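Local coordinates for T-cell surface glycoprotein CD1A1 antigen (Gallus gallus, PDB 3JVG) that probably presents lipid antigens to T cells, as a CD1-family cell-surface glycoprotein with an MHC-I-like antigen-binding part joined to an immunoglobulin domain, at residues M184-A189 with V200-S205; R209-T214 with Y241-T246; L177-P182 with S205-P210. One frame throughout, in Å; residues are numbered along the deposited sequence.

At the end of the last helix of the MHC-I-like part, the chain enters a linker, 177-182, that will meet 205-210 in interaction 3. The loop so closed contains the whole of interaction 1, the hairpin of strand 184-191 with strand 197-206, and the two share Ser-205. Interaction 2 starts where interaction 3 finishes, on Arg-209 and Pro-210, and reaches forward to strand 241-249 across the immunoglobulin sandwich. That strand also borders 197-206, with backbone bonds between Cys-201 and Ser-245 and between Val-203 and Leu-243. Interaction 1 pairs two strands of one sheet, interaction 2 joins it to the facing sheet, and interaction 3 ties the linker to the domain end facing the MHC-I-like part.

Interaction 1 (M184-A189 with V200-S205); sequences MAVVFA and VCRVTS
Phe-188 folds its ring over Val-200, and the two pack closely: Val-200 CB stands 3.9 Å from the centroid of the Phe-188 ring in a CH-pi contact, and Val-200 CG1 reaches Phe-188 CZ at 3.7 Å. The ring gets there because CG lies between the backbone N and the carbonyl carbon (chi1 55°), which swings it back over the partner strand. Along the backbones, three hydrogen-bonded pairs, Met-184/Thr-204, Val-186/Arg-202 and Phe-188/Val-200, supply six N-H...O bonds, the first with 2.8 Å from Met-184 N to Thr-204 O. Between them Val-203 CA approaches Met-184 O to 3.1 Å. These are the A and B strands of the C1-set immunoglobulin fold. Ala-185, Val-187, Cys-201 and Val-203 turn to the sandwich interior, where Cys-201 is disulfide-bonded to Cys-259 and touches Trp-215. Against each other they pack less closely, with Ala-185 CB 4.2 Å from Val-203 CG2. On the other face Val-186 CG2 meets the root of the arginine side chain beside it, 4.1 Å from Arg-202 CB. The extended Arg-202 chain then leads away to a polar side chain of another protein chain, probably beta-2-microglobulin, while Met-184, at the surface, packs on an aromatic side chain of that other chain.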
loop_
_atom_site.group_PDB
_atom_site.type_symbol
_atom_site.label_atom_id
_atom_site.label_comp_id
_atom_site.label_asym_id
_atom_site.label_seq_id
_atom_site.Cartn_x
_atom_site.Cartn_y
_atom_site.Cartn_z
ATOM N N MET A 184 1.196 20.272 5.292
ATOM C CA MET A 184 1.880 21.495 4.902
ATOM C C MET A 184 1.746 21.616 3.389
ATOM O O MET A 184 1.796 20.612 2.655
ATOM C CB MET A 184 3.330 21.447 5.343
ATOM C CG MET A 184 3.483 21.382 6.891
ATOM S SD MET A 184 5.139 21.085 7.643
ATOM C CE MET A 184 5.813 19.717 6.701
ATOM N N ALA A 185 1.539 22.836 2.918
ATOM C CA ALA A 185 1.275 23.063 1.488
ATOM C C ALA A 185 2.070 24.230 0.923
ATOM O O ALA A 185 2.157 25.255 1.561
ATOM C CB ALA A 185 -0.193 23.296 1.284
ATOM N N VAL A 186 2.664 24.046 -0.256
ATOM C CA VAL A 186 3.219 25.141 -1.045
ATOM C C VAL A 186 2.564 25.196 -2.451
ATOM O O VAL A 186 2.112 24.156 -2.995
ATOM C CB VAL A 186 4.761 25.070 -1.215
ATOM C CG1 VAL A 186 5.466 25.256 0.115
ATOM C CG2 VAL A 186 5.174 23.753 -1.884
ATOM N N VAL A 187 2.509 26.409 -3.015
ATOM C CA VAL A 187 2.044 26.633 -4.385
ATOM C C VAL A 187 3.135 27.337 -5.192
ATOM O O VAL A 187 3.754 28.271 -4.716
ATOM C CB VAL A 187 0.750 27.458 -4.400
ATOM C CG1 VAL A 187 0.408 27.953 -5.815
ATOM C CG2 VAL A 187 -0.392 26.627 -3.869
ATOM N N PHE A 188 3.400 26.869 -6.397
ATOM C CA PHE A 188 4.364 27.530 -7.265
ATOM C C PHE A 188 3.895 27.298 -8.688
ATOM O O PHE A 188 3.002 26.492 -8.919
ATOM C CB PHE A 188 5.783 26.988 -7.063
ATOM C CG PHE A 188 5.897 25.496 -7.229
ATOM C CD1 PHE A 188 5.687 24.638 -6.138
ATOM C CD2 PHE A 188 6.188 24.940 -8.464
ATOM C CE1 PHE A 188 5.798 23.228 -6.277
ATOM C CE2 PHE A 188 6.296 23.536 -8.618
ATOM C CZ PHE A 188 6.109 22.679 -7.523
ATOM N N ALA A 189 4.454 28.042 -9.636
ATOM C CA ALA A 189 4.105 27.856 -11.045
ATOM C C ALA A 189 5.242 27.228 -11.876
ATOM O O ALA A 189 6.434 27.486 -11.647
ATOM C CB ALA A 189 3.614 29.151 -11.646
ATOM N N VAL A 200 0.876 24.545 -9.413
ATOM C CA VAL A 200 1.111 23.303 -8.653
ATOM C C VAL A 200 0.880 23.514 -7.150
ATOM O O VAL A 200 1.504 24.395 -6.537
ATOM C CB VAL A 200 2.575 22.807 -8.766
ATOM C CG1 VAL A 200 2.715 21.463 -8.108
ATOM C CG2 VAL A 200 3.072 22.766 -10.221
ATOM N N CYS A 201 0.008 22.698 -6.558
ATOM C CA CYS A 201 -0.150 22.704 -5.153
ATOM C C CYS A 201 0.421 21.356 -4.645
ATOM O O CYS A 201 -0.076 20.285 -5.024
ATOM C CB CYS A 201 -1.641 22.855 -4.782
ATOM S SG CYS A 201 -1.948 22.931 -3.003
ATOM N N ARG A 202 1.467 21.438 -3.815
ATOM C CA ARG A 202 2.162 20.285 -3.248
ATOM C C ARG A 202 1.931 20.277 -1.744
ATOM O O ARG A 202 2.282 21.237 -1.026
ATOM C CB ARG A 202 3.647 20.336 -3.577
ATOM C CG ARG A 202 4.487 19.323 -2.839
ATOM C CD ARG A 202 6.016 19.554 -3.016
ATOM N NE ARG A 202 6.739 18.367 -2.531
ATOM C CZ ARG A 202 8.061 18.221 -2.537
ATOM N NH1 ARG A 202 8.840 19.199 -2.960
ATOM N NH2 ARG A 202 8.606 17.102 -2.102
ATOM N N VAL A 203 1.287 19.201 -1.290
ATOM C CA VAL A 203 0.890 19.068 0.071
ATOM C C VAL A 203 1.656 17.862 0.597
ATOM O O VAL A 203 1.688 16.787 -0.042
ATOM C CB VAL A 203 -0.645 18.787 0.152
ATOM C CG1 VAL A 203 -1.092 18.895 1.567
ATOM C CG2 VAL A 203 -1.435 19.824 -0.742
ATOM N N THR A 204 2.247 18.017 1.776
ATOM C CA THR A 204 2.887 16.867 2.428
ATOM C C THR A 204 2.637 16.830 3.943
ATOM O O THR A 204 1.968 17.735 4.534
ATOM C CB THR A 204 4.417 16.862 2.071
ATOM O OG1 THR A 204 5.038 15.584 2.403
ATOM C CG2 THR A 204 5.120 18.078 2.701
ATOM N N SER A 205 3.148 15.764 4.564
ATOM C CA SER A 205 3.113 15.602 6.001
ATOM C C SER A 205 1.751 15.234 6.603
ATOM O O SER A 205 1.641 15.240 7.805
ATOM C CB SER A 205 3.615 16.861 6.709
ATOM O OG SER A 205 4.948 17.105 6.309
#

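Interaction 2 (R209-T214 with Y241-T246); sequences RPIAVT and YQLRST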
loop_
_atom_site.group_PDB
_atom_site.type_symbol
_atom_site.label_atom_id
_atom_site.label_comp_id
_atom_site.label_asym_id
_atom_site.label_seq_id
_atom_site.Cartn_x
_atom_site.Cartn_y
_atom_site.Cartn_z
ATOM N N ARG A 209 -4.810 9.557 5.748
ATOM C CA ARG A 209 -4.749 9.657 4.301
ATOM C C ARG A 209 -5.879 10.484 3.608
ATOM O O ARG A 209 -5.581 11.168 2.648
ATOM C CB ARG A 209 -4.647 8.234 3.732
ATOM C CG ARG A 209 -4.264 8.160 2.238
ATOM C CD ARG A 209 -4.205 6.667 1.804
ATOM N NE ARG A 209 -3.348 6.429 0.644
ATOM C CZ ARG A 209 -3.803 6.365 -0.607
ATOM N NH1 ARG A 209 -5.107 6.516 -0.835
ATOM N NH2 ARG A 209 -2.959 6.137 -1.626
ATOM N N PRO A 210 -7.147 10.435 4.077
ATOM C CA PRO A 210 -8.196 11.198 3.328
ATOM C C PRO A 210 -7.913 12.674 3.381
ATOM O O PRO A 210 -7.558 13.179 4.421
ATOM C CB PRO A 210 -9.499 10.912 4.079
ATOM C CG PRO A 210 -9.197 9.630 4.933
ATOM C CD PRO A 210 -7.699 9.650 5.199
ATOM N N ILE A 211 -8.033 13.349 2.243
ATOM C CA ILE A 211 -7.757 14.781 2.171
ATOM C C ILE A 211 -8.512 15.300 0.992
ATOM O O ILE A 211 -8.908 14.514 0.141
ATOM C CB ILE A 211 -6.202 15.086 2.044
ATOM C CG1 ILE A 211 -5.917 16.546 2.410
ATOM C CG2 ILE A 211 -5.650 14.768 0.651
ATOM C CD1 ILE A 211 -4.450 16.850 2.548
ATOM N N ALA A 212 -8.742 16.605 0.945
ATOM C CA ALA A 212 -9.393 17.229 -0.203
ATOM C C ALA A 212 -8.594 18.483 -0.538
ATOM O O ALA A 212 -8.494 19.424 0.260
ATOM C CB ALA A 212 -10.890 17.566 0.112
ATOM N N VAL A 213 -7.993 18.466 -1.717
ATOM C CA VAL A 213 -7.192 19.585 -2.213
ATOM C C VAL A 213 -7.934 20.091 -3.452
ATOM O O VAL A 213 -8.160 19.315 -4.373
ATOM C CB VAL A 213 -5.777 19.092 -2.590
ATOM C CG1 VAL A 213 -4.950 20.190 -3.307
ATOM C CG2 VAL A 213 -5.023 18.554 -1.312
ATOM N N THR A 214 -8.367 21.363 -3.445
ATOM C CA THR A 214 -9.119 21.956 -4.567
ATOM C C THR A 214 -8.543 23.318 -4.881
ATOM O O THR A 214 -7.905 23.927 -4.033
ATOM C CB THR A 214 -10.641 22.141 -4.278
ATOM O OG1 THR A 214 -10.819 22.984 -3.126
ATOM C CG2 THR A 214 -11.343 20.770 -3.997
ATOM N N TYR A 241 1.562 11.355 4.307
ATOM C CA TYR A 241 1.253 11.270 2.909
ATOM C C TYR A 241 1.535 12.603 2.202
ATOM O O TYR A 241 1.700 13.662 2.858
ATOM C CB TYR A 241 -0.201 10.878 2.746
ATOM C CG TYR A 241 -0.496 9.451 3.248
ATOM C CD1 TYR A 241 -0.214 8.348 2.435
ATOM C CD2 TYR A 241 -1.019 9.225 4.524
ATOM C CE1 TYR A 241 -0.486 7.032 2.842
ATOM C CE2 TYR A 241 -1.291 7.898 4.990
ATOM C CZ TYR A 241 -0.996 6.803 4.141
ATOM O OH TYR A 241 -1.231 5.482 4.519
ATOM N N GLN A 242 1.576 12.528 0.854
ATOM C CA GLN A 242 1.866 13.650 0.016
ATOM C C GLN A 242 0.946 13.579 -1.129
ATOM O O GLN A 242 0.612 12.476 -1.591
ATOM C CB GLN A 242 3.259 13.573 -0.606
ATOM C CG GLN A 242 4.402 13.571 0.330
ATOM C CD GLN A 242 5.684 14.171 -0.310
ATOM O OE1 GLN A 242 5.641 14.982 -1.264
ATOM N NE2 GLN A 242 6.818 13.748 0.212
ATOM N N LEU A 243 0.594 14.761 -1.631
ATOM C CA LEU A 243 -0.297 14.895 -2.787
ATOM C C LEU A 243 0.202 16.070 -3.621
ATOM O O LEU A 243 0.641 17.059 -3.043
ATOM C CB LEU A 243 -1.741 15.247 -2.352
ATOM C CG LEU A 243 -2.915 14.465 -2.962
ATOM C CD1 LEU A 243 -4.255 15.209 -2.914
ATOM C CD2 LEU A 243 -2.667 13.952 -4.375
ATOM N N ARG A 244 0.085 15.988 -4.953
ATOM C CA ARG A 244 0.230 17.176 -5.788
ATOM C C ARG A 244 -1.000 17.364 -6.667
ATOM O O ARG A 244 -1.536 16.403 -7.187
ATOM C CB ARG A 244 1.504 17.132 -6.667
ATOM C CG ARG A 244 2.819 16.846 -5.889
ATOM C CD ARG A 244 4.098 17.266 -6.615
ATOM N NE ARG A 244 4.473 16.415 -7.751
ATOM C CZ ARG A 244 5.036 15.203 -7.658
ATOM N NH1 ARG A 244 5.270 14.661 -6.457
ATOM N NH2 ARG A 244 5.343 14.521 -8.776
ATOM N N SER A 245 -1.437 18.601 -6.821
ATOM C CA SER A 245 -2.575 18.927 -7.674
ATOM C C SER A 245 -2.141 20.081 -8.552
ATOM O O SER A 245 -1.420 20.979 -8.084
ATOM C CB SER A 245 -3.795 19.334 -6.790
ATOM O OG SER A 245 -4.844 19.913 -7.564
ATOM N N THR A 246 -2.570 20.075 -9.819
ATOM C CA THR A 246 -2.174 21.105 -10.738
ATOM C C THR A 246 -3.346 21.699 -11.520
ATOM O O THR A 246 -4.392 21.033 -11.712
ATOM C CB THR A 246 -1.065 20.652 -11.739
ATOM O OG1 THR A 246 -1.597 19.709 -12.683
ATOM C CG2 THR A 246 0.130 20.070 -11.030
#
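Arg-209 to Val-213 and Tyr-241 to Ser-245 run in directions only 21° apart, with the CA atoms of Arg-209 and Tyr-241 separated by 6.4 Å and no hydrogen bond between the two segments. Their side chains do the joining. The Arg-209 and Tyr-241 side chains cross at about a right angle, the arginine stem lying over one face of the ring, and Arg-209 CG sits 3.8 Å from the Tyr-241 ring centroid, almost exactly on the normal. With that CG anti to the backbone N (chi1 -167°) and the chain extended as far as NE, the methylenes lie across the ring, Arg-209 CB within 3.6 Å of Tyr-241 CE2, and beyond them Arg-209 NE comes within 3.7 Å of Tyr-241 CE1. The guanidinium plane stands 88° from the ring plane, edge-on to it. Further along, Leu-243 CD1 is shared by two branches, lying 3.9 Å from Ile-211 CG2 and 3.8 Å from Val-213 CG2, as the leucine slides past both in the opposite direction. The other methyl of Val-213, CG1, packs on Ser-245 CB at 3.8 Å. Strands 212-217 and 241-249 belong to the two facing sheets of the C1-set sandwich, so Leu-243 and Val-213 are core packing between sheets. At the end nearer the antigen-binding part, Tyr-241 OH is hydrogen-bonded to Asp-32 of the MHC-I-like domain. With no hydrogen bond across it, the contact probably rests on dispersion and CH-pi attraction: Arg-209 lends Tyr-241 its aliphatic stem, and the upright guanidinium makes a face-on cation-pi interaction here unlikely.

Interaction 3 (L177-P182 with S205-P210); sequences LERQVP and SFYPRP
Arg-179 lays its guanidinium over one face of the Tyr-207 ring as a cation-pi pair, Arg-179 CZ being 4.5 Å from the centroid of the Tyr-207 ring. Its CG is anti to the backbone N (chi1 158°) and the chain extended to NE, which carries the charged group to the ring. The two planes are inclined by 43°, and Arg-179 NH1 stands 3.3 Å above the Tyr-207 ring, over its centre. Pro-208 CB lies off-centre over the opposite face, a placement consistent with the cis peptide bond before Pro-208, a feature well known in C1-set domains. Arg-179 O lies at the ring edge, in its plane, 3.2 Å from Tyr-207 CD2. Arg-179 NH2 is bonded to Leu-239 O, and Tyr-207 OH to Asp-32, so both polar ends have partners outside the two segments. Val-181 crosses Tyr-207 squarely, Val-181 CG2 lying 4.1 Å from Tyr-207 CB. Their backbones form a single antiparallel hydrogen-bonded bridge. Val-181 N donates to Tyr-207 O at 2.8 Å. In return, Tyr-207 N donates to Val-181 O at 3.0 Å. Just before it, Ser-205 and Phe-206 form a G1 beta bulge opposite Tyr-241. The bridge thus fastens the linker between helix 174-177 and strand 184-191 to the end of strand 197-206, next to strand 241-249, where the MHC-I-like and immunoglobulin domains meet.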
loop_
_atom_site.group_PDB
_atom_site.type_symbol
_atom_site.label_atom_id
_atom_site.label_comp_id
_atom_site.label_asym_id
_atom_site.label_seq_id
_atom_site.Cartn_x
_atom_site.Cartn_y
_atom_site.Cartn_z
ATOM N N LEU A 177 -4.278 4.790 15.749
ATOM C CA LEU A 177 -5.433 4.981 14.919
ATOM C C LEU A 177 -5.838 6.436 14.976
ATOM O O LEU A 177 -6.294 6.986 13.979
ATOM C CB LEU A 177 -6.575 4.082 15.402
ATOM C CG LEU A 177 -6.989 2.809 14.691
ATOM C CD1 LEU A 177 -5.938 2.143 13.814
ATOM C CD2 LEU A 177 -7.595 1.794 15.672
ATOM N N GLU A 178 -5.641 7.080 16.129
ATOM C CA GLU A 178 -6.178 8.430 16.242
ATOM C C GLU A 178 -5.111 9.479 16.024
ATOM O O GLU A 178 -5.329 10.672 16.171
ATOM C CB GLU A 178 -6.887 8.615 17.584
ATOM C CG GLU A 178 -7.955 7.523 17.855
ATOM C CD GLU A 178 -9.019 7.961 18.855
ATOM O OE1 GLU A 178 -8.724 8.830 19.717
ATOM O OE2 GLU A 178 -10.164 7.438 18.753
ATOM N N ARG A 179 -3.929 9.013 15.676
ATOM C CA ARG A 179 -2.824 9.893 15.417
ATOM C C ARG A 179 -3.229 10.835 14.284
ATOM O O ARG A 179 -3.834 10.418 13.277
ATOM C CB ARG A 179 -1.601 9.028 15.081
ATOM C CG ARG A 179 -0.507 9.700 14.284
ATOM C CD ARG A 179 0.728 8.781 14.235
ATOM N NE ARG A 179 1.758 9.337 13.374
ATOM C CZ ARG A 179 1.814 9.130 12.056
ATOM N NH1 ARG A 179 0.923 8.350 11.453
ATOM N NH2 ARG A 179 2.774 9.676 11.335
ATOM N N GLN A 180 -2.999 12.118 14.473
ATOM C CA GLN A 180 -3.086 13.016 13.343
ATOM C C GLN A 180 -1.861 13.901 13.155
ATOM O O GLN A 180 -1.211 14.305 14.116
ATOM C CB GLN A 180 -4.340 13.862 13.395
ATOM C CG GLN A 180 -4.532 14.556 14.670
ATOM C CD GLN A 180 -5.767 15.418 14.651
ATOM O OE1 GLN A 180 -6.867 14.946 14.328
ATOM N NE2 GLN A 180 -5.586 16.704 14.966
ATOM N N VAL A 181 -1.578 14.218 11.890
ATOM C CA VAL A 181 -0.467 15.115 11.528
ATOM C C VAL A 181 -0.993 16.107 10.510
ATOM O O VAL A 181 -1.584 15.708 9.511
ATOM C CB VAL A 181 0.817 14.340 11.034
ATOM C CG1 VAL A 181 2.021 15.269 10.991
ATOM C CG2 VAL A 181 1.181 13.238 11.999
ATOM N N PRO A 182 -0.849 17.418 10.790
ATOM C CA PRO A 182 -1.368 18.391 9.841
ATOM C C PRO A 182 -0.612 18.501 8.486
ATOM O O PRO A 182 0.628 18.415 8.432
ATOM C CB PRO A 182 -1.306 19.731 10.590
ATOM C CG PRO A 182 -0.838 19.439 11.976
ATOM C CD PRO A 182 -0.306 18.028 12.016
ATOM N N SER A 205 3.148 15.764 4.564
ATOM C CA SER A 205 3.113 15.602 6.001
ATOM C C SER A 205 1.751 15.234 6.603
ATOM O O SER A 205 1.641 15.240 7.805
ATOM C CB SER A 205 3.615 16.861 6.709
ATOM O OG SER A 205 4.948 17.105 6.309
ATOM N N PHE A 206 0.733 14.887 5.826
ATOM C CA PHE A 206 -0.556 14.730 6.470
ATOM C C PHE A 206 -0.796 13.289 6.844
ATOM O O PHE A 206 -0.342 12.355 6.166
ATOM C CB PHE A 206 -1.716 15.340 5.657
ATOM C CG PHE A 206 -1.820 14.819 4.257
ATOM C CD1 PHE A 206 -1.062 15.375 3.225
ATOM C CD2 PHE A 206 -2.657 13.759 3.962
ATOM C CE1 PHE A 206 -1.139 14.855 1.957
ATOM C CE2 PHE A 206 -2.790 13.265 2.663
ATOM C CZ PHE A 206 -2.020 13.800 1.673
ATOM N N TYR A 207 -1.493 13.118 7.947
ATOM C CA TYR A 207 -2.019 11.827 8.364
ATOM C C TYR A 207 -3.259 12.150 9.178
ATOM O O TYR A 207 -3.231 13.084 9.999
ATOM C CB TYR A 207 -1.005 11.049 9.234
ATOM C CG TYR A 207 -1.511 9.640 9.533
ATOM C CD1 TYR A 207 -1.243 8.583 8.646
ATOM C CD2 TYR A 207 -2.312 9.384 10.650
ATOM C CE1 TYR A 207 -1.698 7.331 8.896
ATOM C CE2 TYR A 207 -2.793 8.104 10.911
ATOM C CZ TYR A 207 -2.469 7.086 10.030
ATOM O OH TYR A 207 -2.895 5.831 10.238
ATOM N N PRO A 208 -4.354 11.390 8.965
ATOM C CA PRO A 208 -4.565 10.223 8.073
ATOM C C PRO A 208 -4.713 10.584 6.579
ATOM O O PRO A 208 -4.786 11.751 6.219
ATOM C CB PRO A 208 -5.889 9.624 8.600
ATOM C CG PRO A 208 -6.631 10.822 9.175
ATOM C CD PRO A 208 -5.573 11.730 9.737
ATOM N N ARG A 209 -4.810 9.557 5.748
ATOM C CA ARG A 209 -4.749 9.657 4.301
ATOM C C ARG A 209 -5.879 10.484 3.608
ATOM O O ARG A 209 -5.581 11.168 2.648
ATOM C CB ARG A 209 -4.647 8.234 3.732
ATOM C CG ARG A 209 -4.264 8.160 2.238
ATOM C CD ARG A 209 -4.205 6.667 1.804
ATOM N NE ARG A 209 -3.348 6.429 0.644
ATOM C CZ ARG A 209 -3.803 6.365 -0.607
ATOM N NH1 ARG A 209 -5.107 6.516 -0.835
ATOM N NH2 ARG A 209 -2.959 6.137 -1.626
ATOM N N PRO A 210 -7.147 10.435 4.077
ATOM C CA PRO A 210 -8.196 11.198 3.328
ATOM C C PRO A 210 -7.913 12.674 3.381
ATOM O O PRO A 210 -7.558 13.179 4.421
ATOM C CB PRO A 210 -9.499 10.912 4.079
ATOM C CG PRO A 210 -9.197 9.630 4.933
ATOM C CD PRO A 210 -7.699 9.650 5.199
#